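Local coordinates for protein phosphodiesterase (Trypanosoma brucei brucei, PDB 5H2Q) that is an all-helical member of the phosphodiesterase family, carrying zinc and magnesium ions and a bound ligand in a pocket enclosed by its helices, at residues Ile100-Leu104 / Leu237-Gly241; Phe139-Thr143 / Glu271-Glu277; Glu289-Ile295 / Trp331-Leu335. All blocks are in the same frame, centred on the assembly; numbering follows the deposited sequence.

Interaction 1. Residues Ile100-Leu104 / Leu237-Gly241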
loop_
_atom_site.group_PDB
_atom_site.type_symbol
_atom_site.label_atom_id
_atom_site.label_comp_id
_atom_site.label_asym_id
_atom_site.label_seq_id
_atom_site.Cartn_x
_atom_site.Cartn_y
_atom_site.Cartn_z
ATOM N N ILE A 100 -3.956 6.675 0.038
ATOM C CA ILE A 100 -4.759 6.573 1.255
ATOM C C ILE A 100 -5.000 7.991 1.808
ATOM O O ILE A 100 -6.114 8.309 2.211
ATOM C CB ILE A 100 -4.148 5.610 2.280
ATOM C CG1 ILE A 100 -4.281 4.137 1.763
ATOM C CG2 ILE A 100 -4.829 5.742 3.639
ATOM C CD1 ILE A 100 -3.512 3.179 2.579
ATOM N N TYR A 101 -3.973 8.850 1.773
ATOM C CA TYR A 101 -4.147 10.231 2.214
ATOM C C TYR A 101 -5.352 10.872 1.455
ATOM O O TYR A 101 -6.206 11.509 2.084
ATOM C CB TYR A 101 -2.881 11.049 1.939
ATOM C CG TYR A 101 -2.990 12.442 2.518
ATOM C CD1 TYR A 101 -3.626 13.463 1.814
ATOM C CD2 TYR A 101 -2.474 12.733 3.775
ATOM C CE1 TYR A 101 -3.769 14.738 2.365
ATOM C CE2 TYR A 101 -2.619 13.999 4.342
ATOM C CZ TYR A 101 -3.251 15.002 3.627
ATOM O OH TYR A 101 -3.335 16.267 4.164
ATOM N N THR A 102 -5.443 10.654 0.133
ATOM C CA THR A 102 -6.578 11.200 -0.626
ATOM C C THR A 102 -7.888 10.595 -0.199
ATOM O O THR A 102 -8.891 11.317 -0.202
ATOM C CB THR A 102 -6.406 11.117 -2.141
ATOM O OG1 THR A 102 -6.529 9.761 -2.557
ATOM C CG2 THR A 102 -5.082 11.742 -2.648
ATOM N N PHE A 103 -7.913 9.280 0.115
ATOM C CA PHE A 103 -9.172 8.652 0.564
ATOM C C PHE A 103 -9.608 9.267 1.859
ATOM O O PHE A 103 -10.773 9.562 2.027
ATOM C CB PHE A 103 -9.032 7.140 0.727
ATOM C CG PHE A 103 -8.705 6.367 -0.531
ATOM C CD1 PHE A 103 -8.942 6.916 -1.794
ATOM C CD2 PHE A 103 -8.173 5.084 -0.455
ATOM C CE1 PHE A 103 -8.663 6.184 -2.962
ATOM C CE2 PHE A 103 -7.897 4.357 -1.622
ATOM C CZ PHE A 103 -8.127 4.917 -2.861
ATOM N N LEU A 104 -8.655 9.505 2.779
ATOM C CA LEU A 104 -8.989 10.115 4.057
ATOM C C LEU A 104 -9.443 11.551 3.940
ATOM O O LEU A 104 -10.472 11.881 4.527
ATOM C CB LEU A 104 -7.765 10.048 5.017
ATOM C CG LEU A 104 -7.339 8.660 5.485
ATOM C CD1 LEU A 104 -5.989 8.712 6.229
ATOM C CD2 LEU A 104 -8.413 8.032 6.370
ATOM N N LEU A 237 -9.403 0.393 4.034
ATOM C CA LEU A 237 -8.681 1.482 3.400
ATOM C C LEU A 237 -7.265 1.070 2.968
ATOM O O LEU A 237 -6.799 1.514 1.929
ATOM C CB LEU A 237 -8.606 2.701 4.331
ATOM C CG LEU A 237 -9.824 3.568 4.350
ATOM C CD1 LEU A 237 -9.611 4.674 5.330
ATOM C CD2 LEU A 237 -10.114 4.168 2.963
ATOM N N MET A 238 -6.582 0.252 3.774
ATOM C CA MET A 238 -5.258 -0.283 3.408
ATOM C C MET A 238 -5.429 -1.123 2.135
ATOM O O MET A 238 -4.684 -0.968 1.160
ATOM C CB MET A 238 -4.737 -1.157 4.568
ATOM C CG MET A 238 -3.267 -1.568 4.463
ATOM S SD MET A 238 -2.026 -0.267 4.137
ATOM C CE MET A 238 -2.423 0.957 5.372
ATOM N N LYS A 239 -6.440 -2.010 2.133
ATOM C CA LYS A 239 -6.719 -2.811 0.944
ATOM C C LYS A 239 -7.018 -1.923 -0.269
ATOM O O LYS A 239 -6.523 -2.206 -1.350
ATOM C CB LYS A 239 -7.913 -3.724 1.220
ATOM C CG LYS A 239 -7.522 -4.943 2.024
ATOM C CD LYS A 239 -8.730 -5.897 2.210
ATOM C CE LYS A 239 -9.306 -6.459 0.915
ATOM N NZ LYS A 239 -8.260 -6.937 -0.036
ATOM N N ALA A 240 -7.839 -0.846 -0.099
ATOM C CA ALA A 240 -8.184 0.088 -1.167
ATOM C C ALA A 240 -6.957 0.767 -1.748
ATOM O O ALA A 240 -6.827 0.855 -2.962
ATOM C CB ALA A 240 -9.198 1.121 -0.677
ATOM N N GLY A 241 -6.023 1.194 -0.898
ATOM C CA GLY A 241 -4.803 1.779 -1.425
ATOM C C GLY A 241 -4.007 0.766 -2.225
ATOM O O GLY A 241 -3.502 1.078 -3.300
#
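F103 and L237 lie alongside each other, running oppositely: F103 reaches the backbone at A240-G241, while L237 lies against F103 and L104. F103 CB lies 3.9 Å from L237 CD2. Beyond it the ring runs on to A240, where F103 CE2 comes to 3.6 Å from A240 CB, the methyl lying oblique to the ring. The same corner turns its edge to the backbone, with F103 CE2 3.7 Å from G241 N and the ring plane passing close to that nitrogen. L237 splits its fork between two neighbours: CD2 serves F103, while L237 CD1 meets L104 CD2 at 3.7 Å, these two leucines crossing obliquely. I100 carries CG1 anti to its carbonyl carbon, which sends that branch across to the facing helix, 3.6 Å from L237 O. G241, with no side chain, lets I100 CG1 settle 4.0 Å from its CA. At the tip, I100 CD1 touches M238 CE at 3.7 Å. The CB of M238 points away from helix 90-105, and two bends, at chi2 (50°) and chi3 (51°), swing the methyl back to make this contact. The axes of the two short segments pass 9.9 Å apart, their N-to-C directions 127° from one another. L121, on helix 115-127, covers I100, L237 and M238, and F305 and F306 of helix 290-312 lie against A240. Both helices also bring ligands to the zinc ion: H92 belongs to helix 90-105, and D242 directly follows G241. L237 O already accepts from G241 N within its own helix. Cohesion across this buried seam therefore comes from van der Waals packing of apolar side chains on each other and on the backbone of 237-241, with no hydrogen bond across.

Interaction 2. Residues Phe139-Thr143 / Glu271-Glu277; sequences FYLKT and EKERGVE
A Schellman motif closes helix 250-274, bringing E271, R274 and V276 against F139, K142 and T143 at the C-terminal part of helix 137-142. G275 has the positive phi of the motif, and V276 N returns to E271 O at 3.0 Å, while the bond from G275 N to K272 O is weak. V276, just past the turn, packs its CG1 at 3.8 Å from K142 O. The polar grip is made by K142, in which a bend at chi3 (-65°) brings the ammonium to two acceptors. K142 NZ forms a salt bridge to E271 OE2 at 2.7 Å, approaching from above the carboxylate, 63° out of its plane. A second bond runs from K142 NZ to E277 O at 2.8 Å and ties the chain leaving the helix to the same lysine. Q267 NE2 also bonds E271 OE2, so this oxygen has donors on two sequence-distant helices, which probably helps keep the carboxylate charged. Next to the bridge, the F139 ring turns its edge to the aliphatic part of E271, with F139 CD2 at 3.7 Å from E271 CG. The ring then meets R274 at its rim: F139 CZ lies over one face of the guanidinium, 3.6 Å from R274 NE, the two planes 71° apart. T143 CG2 sits over one face of the ring, near its rim, and touches R274 CD at 3.9 Å. T143 itself is held by OG1 bonding F139 O, a carbonyl that also takes T143 N from the opposite face; S145 OG is a further partner of OG1. Joining two helix C-termini, with an aromatic edge inside and a bridge between a partly exposed lysine and a buried glutamate, this is a tertiary contact built round a Schellman helix end.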
loop_
_atom_site.group_PDB
_atom_site.type_symbol
_atom_site.label_atom_id
_atom_site.label_comp_id
_atom_site.label_asym_id
_atom_site.label_seq_id
_atom_site.Cartn_x
_atom_site.Cartn_y
_atom_site.Cartn_z
ATOM N N PHE A 139 4.596 -18.597 -4.518
ATOM C CA PHE A 139 5.977 -18.927 -4.925
ATOM C C PHE A 139 6.777 -19.550 -3.782
ATOM O O PHE A 139 7.466 -20.556 -3.994
ATOM C CB PHE A 139 6.722 -17.688 -5.461
ATOM C CG PHE A 139 8.124 -17.992 -5.949
ATOM C CD1 PHE A 139 9.210 -17.949 -5.078
ATOM C CD2 PHE A 139 8.358 -18.333 -7.280
ATOM C CE1 PHE A 139 10.500 -18.251 -5.525
ATOM C CE2 PHE A 139 9.647 -18.659 -7.716
ATOM C CZ PHE A 139 10.705 -18.607 -6.840
ATOM N N TYR A 140 6.727 -18.932 -2.592
ATOM C CA TYR A 140 7.469 -19.416 -1.428
ATOM C C TYR A 140 7.013 -20.803 -0.997
ATOM O O TYR A 140 7.834 -21.595 -0.548
ATOM C CB TYR A 140 7.345 -18.429 -0.258
ATOM C CG TYR A 140 8.049 -17.131 -0.561
ATOM C CD1 TYR A 140 9.417 -16.991 -0.338
ATOM C CD2 TYR A 140 7.379 -16.082 -1.189
ATOM C CE1 TYR A 140 10.087 -15.816 -0.673
ATOM C CE2 TYR A 140 8.033 -14.894 -1.506
ATOM C CZ TYR A 140 9.389 -14.770 -1.254
ATOM O OH TYR A 140 10.048 -13.624 -1.619
ATOM N N LEU A 141 5.725 -21.103 -1.156
ATOM C CA LEU A 141 5.205 -22.423 -0.788
ATOM C C LEU A 141 5.479 -23.502 -1.820
ATOM O O LEU A 141 5.799 -24.629 -1.441
ATOM C CB LEU A 141 3.712 -22.349 -0.456
ATOM C CG LEU A 141 3.364 -21.347 0.654
ATOM C CD1 LEU A 141 1.875 -21.086 0.682
ATOM C CD2 LEU A 141 3.897 -21.804 2.038
ATOM N N LYS A 142 5.356 -23.173 -3.117
ATOM C CA LYS A 142 5.582 -24.123 -4.215
ATOM C C LYS A 142 7.045 -24.550 -4.297
ATOM O O LYS A 142 7.318 -25.686 -4.689
ATOM C CB LYS A 142 5.171 -23.502 -5.563
ATOM C CG LYS A 142 3.678 -23.314 -5.735
ATOM C CD LYS A 142 3.320 -22.838 -7.136
ATOM C CE LYS A 142 3.855 -21.462 -7.476
ATOM N NZ LYS A 142 3.318 -20.987 -8.775
ATOM N N THR A 143 7.982 -23.631 -3.968
ATOM C CA THR A 143 9.438 -23.856 -4.035
ATOM C C THR A 143 10.027 -24.324 -2.701
ATOM O O THR A 143 11.218 -24.647 -2.634
ATOM C CB THR A 143 10.179 -22.587 -4.497
ATOM O OG1 THR A 143 9.976 -21.546 -3.539
ATOM C CG2 THR A 143 9.788 -22.132 -5.871
ATOM N N GLU A 271 9.821 -19.489 -11.976
ATOM C CA GLU A 271 9.071 -20.729 -11.760
ATOM C C GLU A 271 9.414 -21.712 -12.876
ATOM O O GLU A 271 9.637 -22.889 -12.588
ATOM C CB GLU A 271 7.581 -20.449 -11.727
ATOM C CG GLU A 271 7.171 -19.695 -10.473
ATOM C CD GLU A 271 5.739 -19.212 -10.451
ATOM O OE1 GLU A 271 5.192 -18.852 -11.518
ATOM O OE2 GLU A 271 5.198 -19.098 -9.335
ATOM N N LYS A 272 9.479 -21.227 -14.146
ATOM C CA LYS A 272 9.877 -22.082 -15.279
ATOM C C LYS A 272 11.283 -22.671 -15.036
ATOM O O LYS A 272 11.482 -23.873 -15.242
ATOM C CB LYS A 272 9.887 -21.277 -16.574
ATOM C CG LYS A 272 8.506 -21.064 -17.170
ATOM C CD LYS A 272 8.575 -20.114 -18.341
ATOM C CE LYS A 272 7.186 -19.903 -18.885
ATOM N NZ LYS A 272 7.202 -18.968 -20.031
ATOM N N GLU A 273 12.238 -21.848 -14.557
ATOM C CA GLU A 273 13.620 -22.284 -14.271
ATOM C C GLU A 273 13.676 -23.315 -13.116
ATOM O O GLU A 273 14.584 -24.145 -13.078
ATOM C CB GLU A 273 14.541 -21.085 -13.938
ATOM C CG GLU A 273 14.676 -19.994 -14.991
ATOM C CD GLU A 273 15.104 -20.399 -16.388
ATOM O OE1 GLU A 273 16.173 -21.034 -16.522
ATOM O OE2 GLU A 273 14.400 -20.028 -17.355
ATOM N N ARG A 274 12.720 -23.248 -12.173
ATOM C CA ARG A 274 12.684 -24.117 -10.997
ATOM C C ARG A 274 11.808 -25.365 -11.166
ATOM O O ARG A 274 11.759 -26.211 -10.267
ATOM C CB ARG A 274 12.274 -23.320 -9.754
ATOM C CG ARG A 274 13.336 -22.339 -9.282
ATOM C CD ARG A 274 12.773 -21.394 -8.251
ATOM N NE ARG A 274 13.704 -20.311 -7.937
ATOM C CZ ARG A 274 14.345 -20.183 -6.780
ATOM N NH1 ARG A 274 14.162 -21.070 -5.807
ATOM N NH2 ARG A 274 15.169 -19.161 -6.582
ATOM N N GLY A 275 11.151 -25.473 -12.312
ATOM C CA GLY A 275 10.272 -26.584 -12.630
ATOM C C GLY A 275 8.974 -26.605 -11.848
ATOM O O GLY A 275 8.423 -27.688 -11.634
ATOM N N VAL A 276 8.472 -25.420 -11.393
ATOM C CA VAL A 276 7.207 -25.364 -10.644
ATOM C C VAL A 276 6.087 -24.808 -11.530
ATOM O O VAL A 276 6.363 -24.212 -12.571
ATOM C CB VAL A 276 7.262 -24.667 -9.241
ATOM C CG1 VAL A 276 8.299 -25.310 -8.326
ATOM C CG2 VAL A 276 7.510 -23.171 -9.366
ATOM N N GLU A 277 4.826 -25.040 -11.125
ATOM C CA GLU A 277 3.624 -24.590 -11.836
ATOM C C GLU A 277 3.659 -23.060 -12.049
ATOM O O GLU A 277 4.023 -22.331 -11.120
ATOM C CB GLU A 277 2.375 -24.982 -11.016
ATOM C CG GLU A 277 1.047 -24.665 -11.678
ATOM C CD GLU A 277 -0.141 -25.226 -10.928
ATOM O OE1 GLU A 277 -0.585 -26.345 -11.274
ATOM O OE2 GLU A 277 -0.607 -24.567 -9.971
#

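Interaction 3. Residues Glu289-Ile295 / Trp331-Leu335; sequences ELAKGQI and WERVL. With LLI ((4~{a}~{S},8~{a}~{R})-2-cycloheptyl-4-[4-methoxy-3-[2-(2-oxidanylideneimidazolidin-1-yl)ethoxy]phenyl]-4~{a},5,8,8~{a}-tetrahydrophthalazin-1-one), chain E.
Q294 lays its CB over the face of the W331 indole, 3.6 Å from the centroid of the five-membered ring and 17° off the ring normal, a CH-pi contact. From there the chain folds at chi2 (-63°), turning the amide steeply to the indole plane. One water, lying at the indole edge, links Q294 to W331: it donates to Q294 OE1 at 2.8 Å and accepts from W331 NE1 at 2.9 Å. The water on OE1 and the oxygens of the bound LLI round NE2 together define which way the amide is turned. One N-H goes from Q294 NE2 to LLI O35 at 2.8 Å, nearly straight at 175°. The other goes from Q294 NE2 to LLI O8 at 2.9 Å, with a weak secondary reach to O1. T261 OG1 adds another hydrogen bond to the same ligand. W331 is a knob from helix 318-334, seated in the hole formed by L290, A291, Q294 and I295 near the start of helix 290-312. The bonds of Q294 to two ligand ether oxygens are consistent with the pocket glutamine of the phosphodiesterase family, with the tryptophan as its second shell. L290 CD2 crosses the far end of the indole, 3.7 Å from W331 CH2, and the CB of A291 comes to 3.8 Å from W331 CE3. I295 runs antiparallel to the tryptophan side chain, I295 CG1 to W331 CB 3.9 Å, then carries CD1 on to E332 CG; the carboxylate of E332 is engaged by R328. F250 meets the indole ring as well. At the outer end, the poorly ordered L335 rests its CD2 on A291 CB, on the aliphatic part of K292 and against the carboxylate of E289, the N-cap residue of helix 290-312.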
loop_
_atom_site.group_PDB
_atom_site.type_symbol
_atom_site.label_atom_id
_atom_site.label_comp_id
_atom_site.label_asym_id
_atom_site.label_seq_id
_atom_site.Cartn_x
_atom_site.Cartn_y
_atom_site.Cartn_z
ATOM N N GLU A 289 -2.803 -9.871 -23.655
ATOM C CA GLU A 289 -2.955 -8.441 -23.853
ATOM C C GLU A 289 -3.075 -7.758 -22.486
ATOM O O GLU A 289 -3.847 -8.213 -21.634
ATOM C CB GLU A 289 -4.212 -8.158 -24.680
ATOM C CG GLU A 289 -3.971 -8.088 -26.172
ATOM C CD GLU A 289 -5.069 -7.338 -26.897
ATOM O OE1 GLU A 289 -5.986 -7.999 -27.436
ATOM O OE2 GLU A 289 -5.036 -6.086 -26.885
ATOM N N LEU A 290 -2.278 -6.704 -22.270
ATOM C CA LEU A 290 -2.286 -5.904 -21.039
ATOM C C LEU A 290 -3.734 -5.502 -20.685
ATOM O O LEU A 290 -4.153 -5.655 -19.538
ATOM C CB LEU A 290 -1.390 -4.664 -21.246
ATOM C CG LEU A 290 -1.110 -3.757 -20.025
ATOM C CD1 LEU A 290 -0.381 -4.507 -18.921
ATOM C CD2 LEU A 290 -0.273 -2.556 -20.433
ATOM N N ALA A 291 -4.511 -5.096 -21.707
ATOM C CA ALA A 291 -5.912 -4.683 -21.650
ATOM C C ALA A 291 -6.817 -5.770 -21.065
ATOM O O ALA A 291 -7.640 -5.466 -20.203
ATOM C CB ALA A 291 -6.386 -4.287 -23.045
ATOM N N LYS A 292 -6.631 -7.043 -21.496
ATOM C CA LYS A 292 -7.379 -8.206 -20.989
ATOM C C LYS A 292 -7.103 -8.425 -19.491
ATOM O O LYS A 292 -8.036 -8.695 -18.726
ATOM C CB LYS A 292 -6.992 -9.474 -21.783
ATOM C CG LYS A 292 -7.672 -9.585 -23.134
ATOM C CD LYS A 292 -7.037 -10.651 -24.012
ATOM C CE LYS A 292 -7.668 -10.674 -25.385
ATOM N NZ LYS A 292 -6.805 -11.360 -26.381
ATOM N N GLY A 293 -5.830 -8.312 -19.097
ATOM C CA GLY A 293 -5.406 -8.479 -17.709
ATOM C C GLY A 293 -6.057 -7.462 -16.789
ATOM O O GLY A 293 -6.650 -7.823 -15.767
ATOM N N GLN A 294 -6.041 -6.200 -17.206
ATOM C CA GLN A 294 -6.648 -5.103 -16.420
ATOM C C GLN A 294 -8.179 -5.216 -16.317
ATOM O O GLN A 294 -8.745 -5.013 -15.233
ATOM C CB GLN A 294 -6.187 -3.738 -16.953
ATOM C CG GLN A 294 -4.711 -3.438 -16.630
ATOM C CD GLN A 294 -4.450 -3.337 -15.134
ATOM O OE1 GLN A 294 -4.846 -2.372 -14.473
ATOM N NE2 GLN A 294 -3.796 -4.341 -14.567
ATOM N N ILE A 295 -8.849 -5.628 -17.410
ATOM C CA ILE A 295 -10.304 -5.827 -17.393
ATOM C C ILE A 295 -10.698 -6.926 -16.386
ATOM O O ILE A 295 -11.652 -6.744 -15.632
ATOM C CB ILE A 295 -10.856 -6.109 -18.820
ATOM C CG1 ILE A 295 -10.689 -4.865 -19.712
ATOM C CG2 ILE A 295 -12.333 -6.531 -18.758
ATOM C CD1 ILE A 295 -10.844 -5.107 -21.227
ATOM N N TRP A 331 -9.390 0.305 -21.623
ATOM C CA TRP A 331 -8.686 -0.943 -21.933
ATOM C C TRP A 331 -9.461 -1.743 -22.992
ATOM O O TRP A 331 -8.837 -2.378 -23.838
ATOM C CB TRP A 331 -8.421 -1.792 -20.688
ATOM C CG TRP A 331 -7.404 -1.227 -19.743
ATOM C CD1 TRP A 331 -7.615 -0.867 -18.445
ATOM C CD2 TRP A 331 -6.001 -1.029 -19.991
ATOM N NE1 TRP A 331 -6.445 -0.426 -17.879
ATOM C CE2 TRP A 331 -5.430 -0.543 -18.793
ATOM C CE3 TRP A 331 -5.164 -1.223 -21.108
ATOM C CZ2 TRP A 331 -4.070 -0.235 -18.683
ATOM C CZ3 TRP A 331 -3.812 -0.940 -20.989
ATOM C CH2 TRP A 331 -3.279 -0.447 -19.791
ATOM N N GLU A 332 -10.806 -1.668 -22.968
ATOM C CA GLU A 332 -11.693 -2.306 -23.954
ATOM C C GLU A 332 -11.406 -1.757 -25.373
ATOM O O GLU A 332 -11.456 -2.515 -26.344
ATOM C CB GLU A 332 -13.173 -2.073 -23.597
ATOM C CG GLU A 332 -13.736 -3.045 -22.574
ATOM C CD GLU A 332 -14.188 -4.421 -23.042
ATOM O OE1 GLU A 332 -13.781 -4.861 -24.142
ATOM O OE2 GLU A 332 -14.931 -5.080 -22.280
ATOM N N ARG A 333 -11.089 -0.446 -25.471
ATOM C CA ARG A 333 -10.758 0.248 -26.722
ATOM C C ARG A 333 -9.391 -0.198 -27.248
ATOM O O ARG A 333 -9.215 -0.308 -28.462
ATOM C CB ARG A 333 -10.752 1.775 -26.522
ATOM C CG ARG A 333 -12.105 2.388 -26.150
ATOM C CD ARG A 333 -12.715 3.179 -27.292
ATOM N NE ARG A 333 -13.445 2.317 -28.222
ATOM C CZ ARG A 333 -13.549 2.534 -29.530
ATOM N NH1 ARG A 333 -12.958 3.585 -30.086
ATOM N NH2 ARG A 333 -14.232 1.693 -30.294
ATOM N N VAL A 334 -8.421 -0.423 -26.325
ATOM C CA VAL A 334 -7.047 -0.865 -26.604
ATOM C C VAL A 334 -7.050 -2.225 -27.338
ATOM O O VAL A 334 -6.172 -2.467 -28.169
ATOM C CB VAL A 334 -6.191 -0.862 -25.296
ATOM C CG1 VAL A 334 -4.895 -1.655 -25.445
ATOM C CG2 VAL A 334 -5.893 0.561 -24.842
ATOM N N LEU A 335 -8.058 -3.081 -27.052
ATOM C CA LEU A 335 -8.252 -4.400 -27.671
ATOM C C LEU A 335 -8.439 -4.330 -29.195
ATOM O O LEU A 335 -8.953 -3.345 -29.726
ATOM C CB LEU A 335 -9.442 -5.140 -27.032
ATOM C CG LEU A 335 -9.325 -5.518 -25.548
ATOM C CD1 LEU A 335 -10.670 -5.924 -24.992
ATOM C CD2 LEU A 335 -8.327 -6.643 -25.334
HETATM C C2 LLI E . -2.885 -5.989 -10.928
HETATM C C3 LLI E . -2.441 -4.654 -10.812
HETATM O O1 LLI E . -3.243 -6.400 -12.189
HETATM C C12 LLI E . -1.716 -6.833 -6.100
HETATM C C14 LLI E . -0.999 -8.068 -5.497
HETATM C C15 LLI E . -1.863 -9.326 -5.499
HETATM C C16 LLI E . -2.893 -6.396 -5.213
HETATM C C17 LLI E . -2.551 -6.403 -3.743
HETATM C C18 LLI E . -0.479 -7.747 -4.087
HETATM C C19 LLI E . -1.538 -7.101 -3.230
HETATM C C21 LLI E . -3.603 -10.536 -6.834
HETATM C C22 LLI E . -3.189 -11.279 -8.164
HETATM C C23 LLI E . -5.087 -10.053 -6.826
HETATM C C24 LLI E . -3.970 -12.535 -8.556
HETATM C C25 LLI E . -6.205 -11.072 -7.039
HETATM C C26 LLI E . -6.418 -11.516 -8.490
HETATM C C27 LLI E . -5.323 -12.304 -9.227
HETATM C C28 LLI E . -3.721 -7.744 -12.347
HETATM C C29 LLI E . -3.938 -7.960 -13.817
HETATM C C4 LLI E . -2.826 -6.831 -9.826
HETATM C C5 LLI E . -1.928 -4.201 -9.601
HETATM C C6 LLI E . -2.317 -6.373 -8.612
HETATM C C7 LLI E . -1.866 -5.059 -8.515
HETATM O O8 LLI E . -2.572 -3.888 -11.940
HETATM C C9 LLI E . -1.930 -2.609 -11.957
HETATM C C10 LLI E . -2.253 -7.287 -7.447
HETATM N N11 LLI E . -2.689 -8.515 -7.668
HETATM N N13 LLI E . -2.665 -9.414 -6.634
HETATM O O20 LLI E . -1.853 -10.146 -4.595
HETATM N N30 LLI E . -2.692 -8.240 -14.550
HETATM C C31 LLI E . -1.664 -9.150 -14.039
HETATM C C32 LLI E . -2.187 -7.433 -15.533
HETATM C C33 LLI E . -0.583 -9.066 -15.110
HETATM N N34 LLI E . -0.969 -7.886 -15.867
HETATM O O35 LLI E . -2.780 -6.493 -16.046
HETATM O O HOH W 1 -6.473 -0.124 -15.035
#

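In the fold
Interaction 1 lies in the core, about 8 Å from the centre of the chain to its own centre, whereas interactions 2 and 3 lie further out, at about 26 and 24 Å, and are only partly buried. Chemistry follows place: the core seam has no hydrogen bond across it and rests on apolar side chains, the 139-143 / 271-277 contact adds a salt bridge at a helix end, and the 289-295 / 331-335 contact combines apolar packing with a water bridge and ligand bonds. None touches another, the nearest atoms of interactions 1 and 3 being about 12 Å apart. They are nevertheless connected through helices: helix 290-312, which starts in interaction 3, backs A240 with F305, and helix 250-274, which ends in interaction 2, lies against L290 and W331.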